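Local structure of thioredoxin-like fold domain-containing protein (Paracoccus denitrificans, 3DML) at residues A[34-39]-A[53-58]; A[41-46]-A[96-101]; A[58-63]-A[75-80]; A[80-85]-A[107-112]. The protein is a periplasmic thiol-disulfide oxidoreductase of the thioredoxin type, SoxS, thought to serve in chemotrophic sulfur oxidation. All coordinates share one frame; numbering follows the deposited sequence.

Contact 1. Residues A[34-39]-A[53-58]; sequences ARWDAE and APVQRL
W36 and D37, on the helix that carries the thioredoxin-type CxxC at its start, reach across to V55 and R57 on strand 55-59 at one border of the sheet. The apolar half lies deeper. W36 holds CG anti to its backbone N (chi1 -171°), which sends the six-membered part of the indole out toward the strand, and CH2 arrives 4.0 Å from V55 CG2, obliquely to the ring. The neighbouring corner, W36 CZ3, lies 3.9 Å from R57 NH2, which comes in at the rim of the indole and not over its face. Helix 31-39 and strand 55-59 run nearly antiparallel here, at 152° between the two short segments, and belong to the first half of the thioredoxin fold, in which this helix follows strand 20-26. W36, D37 and V55 all touch M24 of that strand. The salt bridge sits at the rim of the indole, beyond CZ3. R57, extended from CG to NE, turns a side edge of its guanidinium to a single oxygen: NH2 is 2.9 Å and NE 3.1 Å from D37 OD1, the first bond being the straighter at 150°. Both donors approach that oxygen from the same face of the carboxylate, well above its plane, while OD1 lies in the plane of the guanidinium. With an alanine in place of D37, R57 would probably be left without its main anionic mate here and be set free to swing away from the rim of W36. R57 NE also makes a long, weak ion pair with E26, whose carboxylate lies close to that of D37.

Contact 2. Residues A[41-46]-A[96-101]; sequences APQYPL and PGEDFF
Aromatic packing carries this contact: Y44, in the link from helix 31-39 to helix 48-52, brings its ring to that of F101 on helix 98-112. Y44 CE1 is 3.9 Å from F101 CE2 and 4.0 Å from F101 CZ, coming in at the edge of the phenylalanine ring and near its plane. The two side chains cross at about a right angle. A chi1 near 180° in both (-168° in Y44, -179° in F101) swings each ring away from its own backbone N and inward toward the sheet, where both touch L22. F101 continues the cluster with edge-to-face meetings with W36 and F80.

The polar part is thinner. Q43 and E98 pass each other nearer the surface, also roughly at right angles. On the backbone, G97 occupies the N-cap position of helix 98-112, and its O accepts from F100 N at 3.0 Å and from F101 N at 3.1 Å, two bonds to one carbonyl that close the first turn, on which F101 sits.

Y44 is buried, yet its hydroxyl has a partner, a hydrogen bond with A53 O. The chemistry is thus that of a tyrosine giving its ring carbons to an aromatic core while its oxygen ties down a backbone carbonyl beside strand 55-59.

Contact 3. Residues A[58-63]-A[75-80]; sequences LQMRDP and TFTPTF
Van der Waals packing joins M60, a selenomethionine just past strand 55-59, to T75, F76 and T77. With chi1 at 174° the M60 chain leaves its backbone stretched out, and it crosses T77 at about a right angle. M60 CB lies 3.8 Å from T77 CG2. Further out, M60 SE touches that same methyl and also rests on the backbone, 3.8 Å from T75 C and 3.9 Å from F76 N. The chain bends at the selenium and takes CE back over one face of the R61 guanidinium, toward its rim.

Hydrogen bonds work within and around the segments, not between them. A type I turn from Q59 to D62, with D62 N bonded to Q59 O at 3.2 Å, swings the chain away after the strand. On the other side T79 OG1 is modelled 2.5 Å from F76 O, above the carbonyl plane, a separation so short that its exact geometry is doubtful. Q27 bridges the two segments: its OE1 bonds to R61 NH1 and its NE2 to T77 OG1, while the methyl of T77 is the branch that meets M60.

The peptide bond between T77 and P78 is cis, the cis-proline of the thioredoxin fold, and it leads straight into strand 79-84. T77 packs on C30 and C33, and P78 on Y32 and C33 of helix 31-39, so this loop faces the CxxC. M60 leans on it from the end of strand 55-59, while strand 20-26 runs between the two strands in the sheet.

Contact 4. Residues A[80-85]-A[107-112]; sequences FVLMAG and RLIGQA
Strand 80-84 and the last turns of helix 98-112 run almost side by side, their short axes 9.5 Å apart and only 18° from parallel. L82 and L108 are closest by backbone, with CA atoms 7.0 Å apart. This is the layer packing of an alpha/beta fold, the C-terminal helix lying along the sheet in the beta-beta-alpha half of the thioredoxin fold, after strands 79-84 and 87-93.

One side chain does nearly all the work. L82 points toward the helix, a chi1 of -175° sets its CG beside the carbonyl carbon, and from there a single methyl, CD2, is laid against the helical turn. L82 CD2 lies 3.3 Å from L108 O and 3.8 Å from L108 CB, so it covers both the start of that side chain and its peptide group. L82 CD2 is also 4.0 Å from A112 CB, one turn further on, and 4.3 Å from I109 CG1, which comes up beside it. It therefore sits among three residues that span a full turn, while the other methyl of L82 turns to A53. L108 itself carries on to L92 of strand 87-93, and A112 reaches S89 of the same strand. On the far face of strand 79-84, V81 and M83 point away from this helix, M83 toward L68 and L70.

No hydrogen bond links strand and helix. L108 O, although pressed by the L82 methyl, already accepts from A112 N at 3.0 Å in the helix, so its polar need is met from within, and what joins the two layers is close apolar packing without directional bonds.

Overall arrangement
Contacts 1 and 2 are neighbours, their centres 8 Å apart, and a probable hydrogen bond, A41 N to W36 O at 3.0 Å, joins them. An aromatic cluster ties the rest: F80, shared by contacts 3 and 4, brings CZ to 3.4 Å from W36 CD1 of contact 1 and CD1 to 4.0 Å from F101 CE1 of contact 2. L58 is common to contacts 1 and 3. Contact 3 borders the redox site, T77 touching both cysteines of the CxxC, which are reduced here, while contact 1 begins one residue after the second of them on the same helix. Contact 4, about 17 Å from contact 3 between centres, packs the opposite end of strand 79-84.

Contact 1. Residues A[34-39]-A[53-58]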
loop_
_atom_site.group_PDB
_atom_site.type_symbol
_atom_site.label_atom_id
_atom_site.label_comp_id
_atom_site.label_asym_id
_atom_site.label_seq_id
_atom_site.Cartn_x
_atom_site.Cartn_y
_atom_site.Cartn_z
ATOM N N ALA A 34 9.144 8.806 0.411
ATOM C CA ALA A 34 10.574 8.567 0.641
ATOM C C ALA A 34 10.830 8.091 2.079
ATOM O O ALA A 34 11.709 7.232 2.316
ATOM C CB ALA A 34 11.366 9.822 0.342
ATOM N N ARG A 35 10.085 8.640 3.045
ATOM C CA ARG A 35 10.195 8.148 4.423
ATOM C C ARG A 35 9.796 6.695 4.573
ATOM O O ARG A 35 10.478 5.933 5.242
ATOM C CB ARG A 35 9.367 8.971 5.395
ATOM C CG ARG A 35 9.956 10.326 5.690
ATOM C CD ARG A 35 9.193 10.910 6.893
ATOM N NE ARG A 35 9.507 12.316 7.094
ATOM C CZ ARG A 35 8.906 13.076 8.000
ATOM N NH1 ARG A 35 7.967 12.557 8.780
ATOM N NH2 ARG A 35 9.246 14.346 8.120
ATOM N N TRP A 36 8.712 6.297 3.924
ATOM C CA TRP A 36 8.262 4.906 4.003
ATOM C C TRP A 36 9.299 3.993 3.339
ATOM O O TRP A 36 9.601 2.903 3.860
ATOM C CB TRP A 36 6.925 4.730 3.288
ATOM C CG TRP A 36 6.307 3.363 3.510
ATOM C CD1 TRP A 36 5.497 2.995 4.532
ATOM C CD2 TRP A 36 6.468 2.207 2.689
ATOM N NE1 TRP A 36 5.117 1.681 4.397
ATOM C CE2 TRP A 36 5.695 1.175 3.262
ATOM C CE3 TRP A 36 7.175 1.948 1.508
ATOM C CZ2 TRP A 36 5.613 -0.108 2.701
ATOM C CZ3 TRP A 36 7.089 0.651 0.942
ATOM C CH2 TRP A 36 6.325 -0.352 1.559
ATOM N N ASP A 37 9.802 4.434 2.181
ATOM C CA ASP A 37 10.860 3.695 1.445
ATOM C C ASP A 37 12.116 3.479 2.293
ATOM O O ASP A 37 12.736 2.433 2.210
ATOM C CB ASP A 37 11.250 4.390 0.127
ATOM C CG ASP A 37 10.160 4.330 -0.934
ATOM O OD1 ASP A 37 9.255 3.467 -0.891
ATOM O OD2 ASP A 37 10.205 5.184 -1.840
ATOM N N ALA A 38 12.486 4.458 3.109
ATOM C CA ALA A 38 13.641 4.334 3.994
ATOM C C ALA A 38 13.340 3.522 5.250
ATOM O O ALA A 38 14.214 2.813 5.754
ATOM C CB ALA A 38 14.154 5.708 4.397
ATOM N N GLU A 39 12.123 3.644 5.778
ATOM C CA GLU A 39 11.824 3.130 7.107
ATOM C C GLU A 39 11.178 1.760 7.096
ATOM O O GLU A 39 11.587 0.869 7.858
ATOM C CB GLU A 39 10.927 4.099 7.880
ATOM C CG GLU A 39 11.657 5.364 8.242
ATOM C CD GLU A 39 10.776 6.489 8.744
ATOM O OE1 GLU A 39 9.585 6.274 9.116
ATOM O OE2 GLU A 39 11.318 7.617 8.781
ATOM N N ALA A 53 1.162 -9.790 2.166
ATOM C CA ALA A 53 0.709 -8.812 1.177
ATOM C C ALA A 53 1.883 -8.108 0.509
ATOM O O ALA A 53 2.194 -6.971 0.844
ATOM C CB ALA A 53 -0.230 -7.796 1.840
ATOM N N PRO A 54 2.536 -8.771 -0.462
ATOM C CA PRO A 54 3.697 -8.182 -1.121
ATOM C C PRO A 54 3.394 -6.805 -1.750
ATOM O O PRO A 54 2.332 -6.622 -2.373
ATOM C CB PRO A 54 4.031 -9.212 -2.216
ATOM C CG PRO A 54 3.517 -10.472 -1.705
ATOM C CD PRO A 54 2.229 -10.107 -1.010
ATOM N N VAL A 55 4.316 -5.863 -1.593
ATOM C CA VAL A 55 4.122 -4.486 -2.070
ATOM C C VAL A 55 4.513 -4.333 -3.544
ATOM O O VAL A 55 5.453 -4.991 -4.021
ATOM C CB VAL A 55 4.862 -3.438 -1.165
ATOM C CG1 VAL A 55 6.381 -3.625 -1.209
ATOM C CG2 VAL A 55 4.506 -2.004 -1.534
ATOM N N GLN A 56 3.746 -3.506 -4.251
ATOM C CA GLN A 56 4.049 -3.127 -5.629
ATOM C C GLN A 56 3.836 -1.614 -5.732
ATOM O O GLN A 56 2.787 -1.091 -5.342
ATOM C CB GLN A 56 3.142 -3.880 -6.606
ATOM C CG GLN A 56 2.832 -5.360 -6.236
ATOM C CD GLN A 56 4.022 -6.339 -6.335
ATOM O OE1 GLN A 56 5.012 -6.115 -7.057
ATOM N NE2 GLN A 56 3.908 -7.453 -5.600
ATOM N N ARG A 57 4.844 -0.889 -6.205
ATOM C CA ARG A 57 4.721 0.549 -6.306
ATOM C C ARG A 57 4.147 0.951 -7.656
ATOM O O ARG A 57 4.454 0.323 -8.684
ATOM C CB ARG A 57 6.081 1.214 -6.153
ATOM C CG ARG A 57 6.742 0.999 -4.802
ATOM C CD ARG A 57 8.013 1.836 -4.740
ATOM N NE ARG A 57 8.648 1.833 -3.417
ATOM C CZ ARG A 57 9.260 0.758 -2.948
ATOM N NH1 ARG A 57 9.257 -0.342 -3.692
ATOM N NH2 ARG A 57 9.856 0.767 -1.752
ATOM N N LEU A 58 3.367 2.025 -7.655
ATOM C CA LEU A 58 2.808 2.586 -8.874
ATOM C C LEU A 58 2.796 4.087 -8.700
ATOM O O LEU A 58 2.866 4.584 -7.575
ATOM C CB LEU A 58 1.367 2.094 -9.099
ATOM C CG LEU A 58 1.141 0.594 -9.276
ATOM C CD1 LEU A 58 -0.349 0.282 -9.206
ATOM C CD2 LEU A 58 1.731 0.108 -10.623
#

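Contact 2. Residues A[41-46]-A[96-101]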
loop_
_atom_site.group_PDB
_atom_site.type_symbol
_atom_site.label_atom_id
_atom_site.label_comp_id
_atom_site.label_asym_id
_atom_site.label_seq_id
_atom_site.Cartn_x
_atom_site.Cartn_y
_atom_site.Cartn_z
ATOM N N ALA A 41 10.048 -0.032 3.915
ATOM C CA ALA A 41 10.339 -0.861 2.727
ATOM C C ALA A 41 11.442 -1.934 2.937
ATOM O O ALA A 41 11.255 -3.070 2.551
ATOM C CB ALA A 41 10.666 0.009 1.499
ATOM N N PRO A 42 12.588 -1.565 3.541
ATOM C CA PRO A 42 13.632 -2.591 3.736
ATOM C C PRO A 42 13.164 -3.782 4.611
ATOM O O PRO A 42 13.494 -4.939 4.307
ATOM C CB PRO A 42 14.768 -1.818 4.425
ATOM C CG PRO A 42 14.484 -0.333 4.154
ATOM C CD PRO A 42 12.979 -0.247 4.086
ATOM N N GLN A 43 12.389 -3.523 5.671
ATOM C CA GLN A 43 11.904 -4.595 6.555
ATOM C C GLN A 43 10.750 -5.355 5.931
ATOM O O GLN A 43 10.549 -6.533 6.203
ATOM C CB GLN A 43 11.353 -4.005 7.872
ATOM C CG GLN A 43 12.217 -2.957 8.484
ATOM C CD GLN A 43 11.575 -2.347 9.716
ATOM O OE1 GLN A 43 10.930 -1.277 9.646
ATOM N NE2 GLN A 43 11.741 -3.020 10.854
ATOM N N TYR A 44 9.963 -4.662 5.114
ATOM C CA TYR A 44 8.667 -5.161 4.710
ATOM C C TYR A 44 8.614 -6.620 4.187
ATOM O O TYR A 44 7.878 -7.438 4.732
ATOM C CB TYR A 44 8.003 -4.153 3.732
ATOM C CG TYR A 44 6.557 -4.467 3.501
ATOM C CD1 TYR A 44 5.583 -4.082 4.423
ATOM C CD2 TYR A 44 6.153 -5.164 2.357
ATOM C CE1 TYR A 44 4.241 -4.382 4.221
ATOM C CE2 TYR A 44 4.828 -5.473 2.138
ATOM C CZ TYR A 44 3.863 -5.074 3.067
ATOM O OH TYR A 44 2.533 -5.379 2.860
ATOM N N PRO A 45 9.393 -6.963 3.141
ATOM C CA PRO A 45 9.278 -8.348 2.649
ATOM C C PRO A 45 9.868 -9.407 3.589
ATOM O O PRO A 45 9.726 -10.602 3.335
ATOM C CB PRO A 45 10.053 -8.303 1.315
ATOM C CG PRO A 45 11.081 -7.255 1.518
ATOM C CD PRO A 45 10.354 -6.181 2.329
ATOM N N LEU A 46 10.507 -8.961 4.665
ATOM C CA LEU A 46 11.119 -9.849 5.645
ATOM C C LEU A 46 10.230 -10.140 6.848
ATOM O O LEU A 46 10.611 -10.922 7.739
ATOM C CB LEU A 46 12.440 -9.234 6.109
ATOM C CG LEU A 46 13.370 -8.853 4.951
ATOM C CD1 LEU A 46 14.608 -8.152 5.500
ATOM C CD2 LEU A 46 13.745 -10.051 4.112
ATOM N N PRO A 96 1.990 8.308 8.753
ATOM C CA PRO A 96 2.347 9.068 9.968
ATOM C C PRO A 96 3.444 8.419 10.823
ATOM O O PRO A 96 3.913 9.036 11.789
ATOM C CB PRO A 96 1.026 9.159 10.752
ATOM C CG PRO A 96 -0.015 8.441 9.937
ATOM C CD PRO A 96 0.687 7.632 8.877
ATOM N N GLY A 97 3.892 7.221 10.455
ATOM C CA GLY A 97 5.088 6.647 11.065
ATOM C C GLY A 97 4.939 5.156 11.200
ATOM O O GLY A 97 3.860 4.626 10.969
ATOM N N GLU A 98 6.020 4.482 11.604
ATOM C CA GLU A 98 6.056 3.029 11.593
ATOM C C GLU A 98 4.947 2.449 12.415
ATOM O O GLU A 98 4.295 1.510 11.973
ATOM C CB GLU A 98 7.395 2.479 12.121
ATOM C CG GLU A 98 8.569 2.747 11.199
ATOM C CD GLU A 98 9.895 2.231 11.745
ATOM O OE1 GLU A 98 10.047 2.128 12.983
ATOM O OE2 GLU A 98 10.802 1.949 10.926
ATOM N N ASP A 99 4.733 3.028 13.603
ATOM C CA ASP A 99 3.806 2.458 14.569
ATOM C C ASP A 99 2.357 2.641 14.143
ATOM O O ASP A 99 1.443 2.072 14.721
ATOM C CB ASP A 99 4.031 3.090 15.954
ATOM C CG ASP A 99 5.351 2.675 16.583
ATOM O OD1 ASP A 99 6.204 2.106 15.855
ATOM O OD2 ASP A 99 5.532 2.936 17.813
ATOM N N PHE A 100 2.145 3.481 13.156
ATOM C CA PHE A 100 0.804 3.664 12.613
ATOM C C PHE A 100 0.581 2.671 11.485
ATOM O O PHE A 100 -0.453 2.025 11.412
ATOM C CB PHE A 100 0.645 5.105 12.172
ATOM C CG PHE A 100 0.536 6.030 13.339
ATOM C CD1 PHE A 100 -0.716 6.419 13.812
ATOM C CD2 PHE A 100 1.684 6.420 14.033
ATOM C CE1 PHE A 100 -0.824 7.233 14.934
ATOM C CE2 PHE A 100 1.594 7.240 15.153
ATOM C CZ PHE A 100 0.331 7.638 15.608
ATOM N N PHE A 101 1.606 2.486 10.680
ATOM C CA PHE A 101 1.533 1.619 9.508
ATOM C C PHE A 101 1.198 0.184 9.855
ATOM O O PHE A 101 0.244 -0.368 9.341
ATOM C CB PHE A 101 2.838 1.716 8.686
ATOM C CG PHE A 101 2.814 0.868 7.444
ATOM C CD1 PHE A 101 2.098 1.277 6.310
ATOM C CD2 PHE A 101 3.436 -0.371 7.439
ATOM C CE1 PHE A 101 2.074 0.466 5.144
ATOM C CE2 PHE A 101 3.416 -1.181 6.296
ATOM C CZ PHE A 101 2.726 -0.765 5.162
#

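Contact 3. Residues A[58-63]-A[75-80]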
loop_
_atom_site.group_PDB
_atom_site.type_symbol
_atom_site.label_atom_id
_atom_site.label_comp_id
_atom_site.label_asym_id
_atom_site.label_seq_id
_atom_site.Cartn_x
_atom_site.Cartn_y
_atom_site.Cartn_z
ATOM N N LEU A 58 3.367 2.025 -7.655
ATOM C CA LEU A 58 2.808 2.586 -8.874
ATOM C C LEU A 58 2.796 4.087 -8.700
ATOM O O LEU A 58 2.866 4.584 -7.575
ATOM C CB LEU A 58 1.367 2.094 -9.099
ATOM C CG LEU A 58 1.141 0.594 -9.276
ATOM C CD1 LEU A 58 -0.349 0.282 -9.206
ATOM C CD2 LEU A 58 1.731 0.108 -10.623
ATOM N N GLN A 59 2.707 4.801 -9.823
ATOM C CA GLN A 59 2.632 6.236 -9.820
ATOM C C GLN A 59 1.179 6.644 -9.820
ATOM O O GLN A 59 0.378 6.140 -10.616
ATOM C CB GLN A 59 3.314 6.820 -11.066
ATOM C CG GLN A 59 4.822 6.660 -11.061
ATOM C CD GLN A 59 5.430 7.563 -10.033
ATOM O OE1 GLN A 59 5.136 8.760 -9.998
ATOM N NE2 GLN A 59 6.231 6.997 -9.154
HETATM N N MSE A 60 0.839 7.581 -8.937
HETATM C CA MSE A 60 -0.539 8.045 -8.820
HETATM C C MSE A 60 -1.104 8.543 -10.150
HETATM O O MSE A 60 -2.281 8.315 -10.440
HETATM C CB MSE A 60 -0.642 9.196 -7.809
HETATM C CG MSE A 60 -2.057 9.797 -7.788
HETATM SE SE MSE A 60 -2.228 11.192 -6.411
HETATM C CE MSE A 60 -1.087 12.527 -7.202
ATOM N N ARG A 61 -0.288 9.221 -10.954
ATOM C CA ARG A 61 -0.833 9.809 -12.187
ATOM C C ARG A 61 -0.841 8.902 -13.420
ATOM O O ARG A 61 -1.396 9.268 -14.457
ATOM C CB ARG A 61 -0.206 11.181 -12.476
ATOM C CG ARG A 61 -0.507 12.197 -11.319
ATOM C CD ARG A 61 -0.168 13.639 -11.690
ATOM N NE ARG A 61 -0.668 14.586 -10.690
ATOM C CZ ARG A 61 -0.032 14.889 -9.562
ATOM N NH1 ARG A 61 1.134 14.311 -9.278
ATOM N NH2 ARG A 61 -0.568 15.763 -8.716
ATOM N N ASP A 62 -0.282 7.703 -13.298
ATOM C CA ASP A 62 -0.317 6.746 -14.408
ATOM C C ASP A 62 -1.667 6.046 -14.516
ATOM O O ASP A 62 -2.388 5.916 -13.525
ATOM C CB ASP A 62 0.752 5.658 -14.245
ATOM C CG ASP A 62 2.152 6.143 -14.515
ATOM O OD1 ASP A 62 2.342 7.270 -15.014
ATOM O OD2 ASP A 62 3.086 5.367 -14.208
ATOM N N PRO A 63 -2.010 5.564 -15.723
ATOM C CA PRO A 63 -3.114 4.629 -15.857
ATOM C C PRO A 63 -2.846 3.399 -15.004
ATOM O O PRO A 63 -1.689 3.028 -14.802
ATOM C CB PRO A 63 -3.072 4.231 -17.355
ATOM C CG PRO A 63 -2.328 5.257 -18.017
ATOM C CD PRO A 63 -1.393 5.882 -17.025
ATOM N N THR A 75 -5.906 9.791 -4.585
ATOM C CA THR A 75 -5.823 11.241 -4.615
ATOM C C THR A 75 -4.739 11.791 -3.671
ATOM O O THR A 75 -4.515 13.023 -3.619
ATOM C CB THR A 75 -7.186 11.849 -4.261
ATOM O OG1 THR A 75 -7.639 11.283 -3.026
ATOM C CG2 THR A 75 -8.223 11.507 -5.363
ATOM N N PHE A 76 -4.054 10.892 -2.963
ATOM C CA PHE A 76 -3.098 11.275 -1.934
ATOM C C PHE A 76 -1.940 10.321 -2.061
ATOM O O PHE A 76 -2.149 9.161 -2.368
ATOM C CB PHE A 76 -3.706 11.147 -0.522
ATOM C CG PHE A 76 -2.809 11.682 0.564
ATOM C CD1 PHE A 76 -2.891 13.022 0.950
ATOM C CD2 PHE A 76 -1.886 10.845 1.198
ATOM C CE1 PHE A 76 -2.035 13.519 1.970
ATOM C CE2 PHE A 76 -1.035 11.332 2.211
ATOM C CZ PHE A 76 -1.104 12.665 2.578
ATOM N N THR A 77 -0.716 10.817 -1.914
ATOM C CA THR A 77 0.441 9.922 -1.816
ATOM C C THR A 77 1.210 10.170 -0.502
ATOM O O THR A 77 1.372 11.321 -0.098
ATOM C CB THR A 77 1.422 10.109 -2.991
ATOM O OG1 THR A 77 1.908 11.451 -2.997
ATOM C CG2 THR A 77 0.745 9.811 -4.335
ATOM N N PRO A 78 1.688 9.095 0.162
ATOM C CA PRO A 78 1.527 7.692 -0.233
ATOM C C PRO A 78 0.132 7.174 0.096
ATOM O O PRO A 78 -0.452 7.536 1.125
ATOM C CB PRO A 78 2.574 6.956 0.624
ATOM C CG PRO A 78 2.707 7.820 1.855
ATOM C CD PRO A 78 2.407 9.235 1.451
ATOM N N THR A 79 -0.406 6.337 -0.781
ATOM C CA THR A 79 -1.622 5.580 -0.448
ATOM C C THR A 79 -1.276 4.111 -0.608
ATOM O O THR A 79 -0.634 3.729 -1.591
ATOM C CB THR A 79 -2.797 5.948 -1.388
ATOM O OG1 THR A 79 -3.229 7.284 -1.101
ATOM C CG2 THR A 79 -3.999 4.994 -1.200
ATOM N N PHE A 80 -1.723 3.287 0.323
ATOM C CA PHE A 80 -1.460 1.858 0.254
ATOM C C PHE A 80 -2.785 1.149 0.077
ATOM O O PHE A 80 -3.634 1.244 0.952
ATOM C CB PHE A 80 -0.793 1.371 1.541
ATOM C CG PHE A 80 0.483 2.113 1.874
ATOM C CD1 PHE A 80 1.710 1.642 1.386
ATOM C CD2 PHE A 80 0.447 3.268 2.655
ATOM C CE1 PHE A 80 2.901 2.309 1.688
ATOM C CE2 PHE A 80 1.636 3.971 2.967
ATOM C CZ PHE A 80 2.866 3.480 2.472
#

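Contact 4. Residues A[80-85]-A[107-112]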
loop_
_atom_site.group_PDB
_atom_site.type_symbol
_atom_site.label_atom_id
_atom_site.label_comp_id
_atom_site.label_asym_id
_atom_site.label_seq_id
_atom_site.Cartn_x
_atom_site.Cartn_y
_atom_site.Cartn_z
ATOM N N PHE A 80 -1.723 3.287 0.323
ATOM C CA PHE A 80 -1.460 1.858 0.254
ATOM C C PHE A 80 -2.785 1.149 0.077
ATOM O O PHE A 80 -3.634 1.244 0.952
ATOM C CB PHE A 80 -0.793 1.371 1.541
ATOM C CG PHE A 80 0.483 2.113 1.874
ATOM C CD1 PHE A 80 1.710 1.642 1.386
ATOM C CD2 PHE A 80 0.447 3.268 2.655
ATOM C CE1 PHE A 80 2.901 2.309 1.688
ATOM C CE2 PHE A 80 1.636 3.971 2.967
ATOM C CZ PHE A 80 2.866 3.480 2.472
ATOM N N VAL A 81 -2.972 0.476 -1.054
ATOM C CA VAL A 81 -4.243 -0.181 -1.302
ATOM C C VAL A 81 -4.059 -1.691 -1.177
ATOM O O VAL A 81 -3.243 -2.290 -1.884
ATOM C CB VAL A 81 -4.825 0.144 -2.696
ATOM C CG1 VAL A 81 -6.167 -0.577 -2.876
ATOM C CG2 VAL A 81 -5.016 1.659 -2.860
ATOM N N LEU A 82 -4.819 -2.293 -0.275
ATOM C CA LEU A 82 -4.780 -3.744 -0.138
ATOM C C LEU A 82 -5.768 -4.319 -1.131
ATOM O O LEU A 82 -6.983 -4.054 -1.056
ATOM C CB LEU A 82 -5.112 -4.182 1.291
ATOM C CG LEU A 82 -4.971 -5.693 1.514
ATOM C CD1 LEU A 82 -3.487 -6.124 1.550
ATOM C CD2 LEU A 82 -5.698 -6.122 2.780
HETATM N N MSE A 83 -5.229 -5.114 -2.049
HETATM C CA MSE A 83 -5.997 -5.788 -3.093
HETATM C C MSE A 83 -6.175 -7.237 -2.713
HETATM O O MSE A 83 -5.228 -7.893 -2.272
HETATM C CB MSE A 83 -5.225 -5.769 -4.409
HETATM C CG MSE A 83 -4.738 -4.434 -4.845
HETATM SE SE MSE A 83 -6.225 -3.243 -5.303
HETATM C CE MSE A 83 -6.812 -4.191 -6.891
ATOM N N ALA A 84 -7.380 -7.747 -2.918
ATOM C CA ALA A 84 -7.631 -9.180 -2.806
ATOM C C ALA A 84 -7.927 -9.621 -4.229
ATOM O O ALA A 84 -8.969 -9.274 -4.796
ATOM C CB ALA A 84 -8.806 -9.436 -1.918
ATOM N N GLY A 85 -6.991 -10.345 -4.824
ATOM C CA GLY A 85 -7.086 -10.650 -6.239
ATOM C C GLY A 85 -7.019 -9.331 -6.987
ATOM O O GLY A 85 -6.131 -8.518 -6.753
ATOM N N ARG A 107 -5.140 -4.496 10.396
ATOM C CA ARG A 107 -6.612 -4.442 10.333
ATOM C C ARG A 107 -7.116 -4.758 8.929
ATOM O O ARG A 107 -8.112 -5.488 8.756
ATOM C CB ARG A 107 -7.178 -3.093 10.778
ATOM C CG ARG A 107 -8.718 -3.134 10.855
ATOM C CD ARG A 107 -9.352 -1.755 11.110
ATOM N NE ARG A 107 -9.131 -0.818 10.000
ATOM C CZ ARG A 107 -9.972 -0.618 8.983
ATOM N NH1 ARG A 107 -11.122 -1.283 8.907
ATOM N NH2 ARG A 107 -9.655 0.259 8.031
ATOM N N LEU A 108 -6.445 -4.202 7.920
ATOM C CA LEU A 108 -6.867 -4.430 6.532
ATOM C C LEU A 108 -6.691 -5.892 6.127
ATOM O O LEU A 108 -7.588 -6.492 5.513
ATOM C CB LEU A 108 -6.076 -3.531 5.579
ATOM C CG LEU A 108 -6.302 -2.029 5.655
ATOM C CD1 LEU A 108 -5.552 -1.375 4.507
ATOM C CD2 LEU A 108 -7.784 -1.702 5.599
ATOM N N ILE A 109 -5.547 -6.471 6.476
ATOM C CA ILE A 109 -5.310 -7.876 6.162
ATOM C C ILE A 109 -6.366 -8.779 6.813
ATOM O O ILE A 109 -6.884 -9.697 6.159
ATOM C CB ILE A 109 -3.857 -8.332 6.519
ATOM C CG1 ILE A 109 -2.848 -7.579 5.632
ATOM C CG2 ILE A 109 -3.710 -9.864 6.356
ATOM C CD1 ILE A 109 -1.402 -7.738 6.036
ATOM N N GLY A 110 -6.700 -8.474 8.068
ATOM C CA GLY A 110 -7.685 -9.237 8.847
ATOM C C GLY A 110 -9.055 -9.167 8.219
ATOM O O GLY A 110 -9.785 -10.159 8.158
ATOM N N GLN A 111 -9.397 -7.988 7.726
ATOM C CA GLN A 111 -10.686 -7.755 7.123
ATOM C C GLN A 111 -10.800 -8.399 5.730
ATOM O O GLN A 111 -11.893 -8.740 5.293
ATOM C CB GLN A 111 -10.972 -6.255 7.187
ATOM C CG GLN A 111 -11.534 -5.555 5.985
ATOM C CD GLN A 111 -11.157 -4.079 6.003
ATOM O OE1 GLN A 111 -11.192 -3.398 4.983
ATOM N NE2 GLN A 111 -10.771 -3.585 7.185
ATOM N N ALA A 112 -9.672 -8.608 5.059
ATOM C CA ALA A 112 -9.658 -9.316 3.780
ATOM C C ALA A 112 -9.845 -10.828 3.972
ATOM O O ALA A 112 -10.190 -11.531 3.024
ATOM C CB ALA A 112 -8.372 -9.023 3.012
#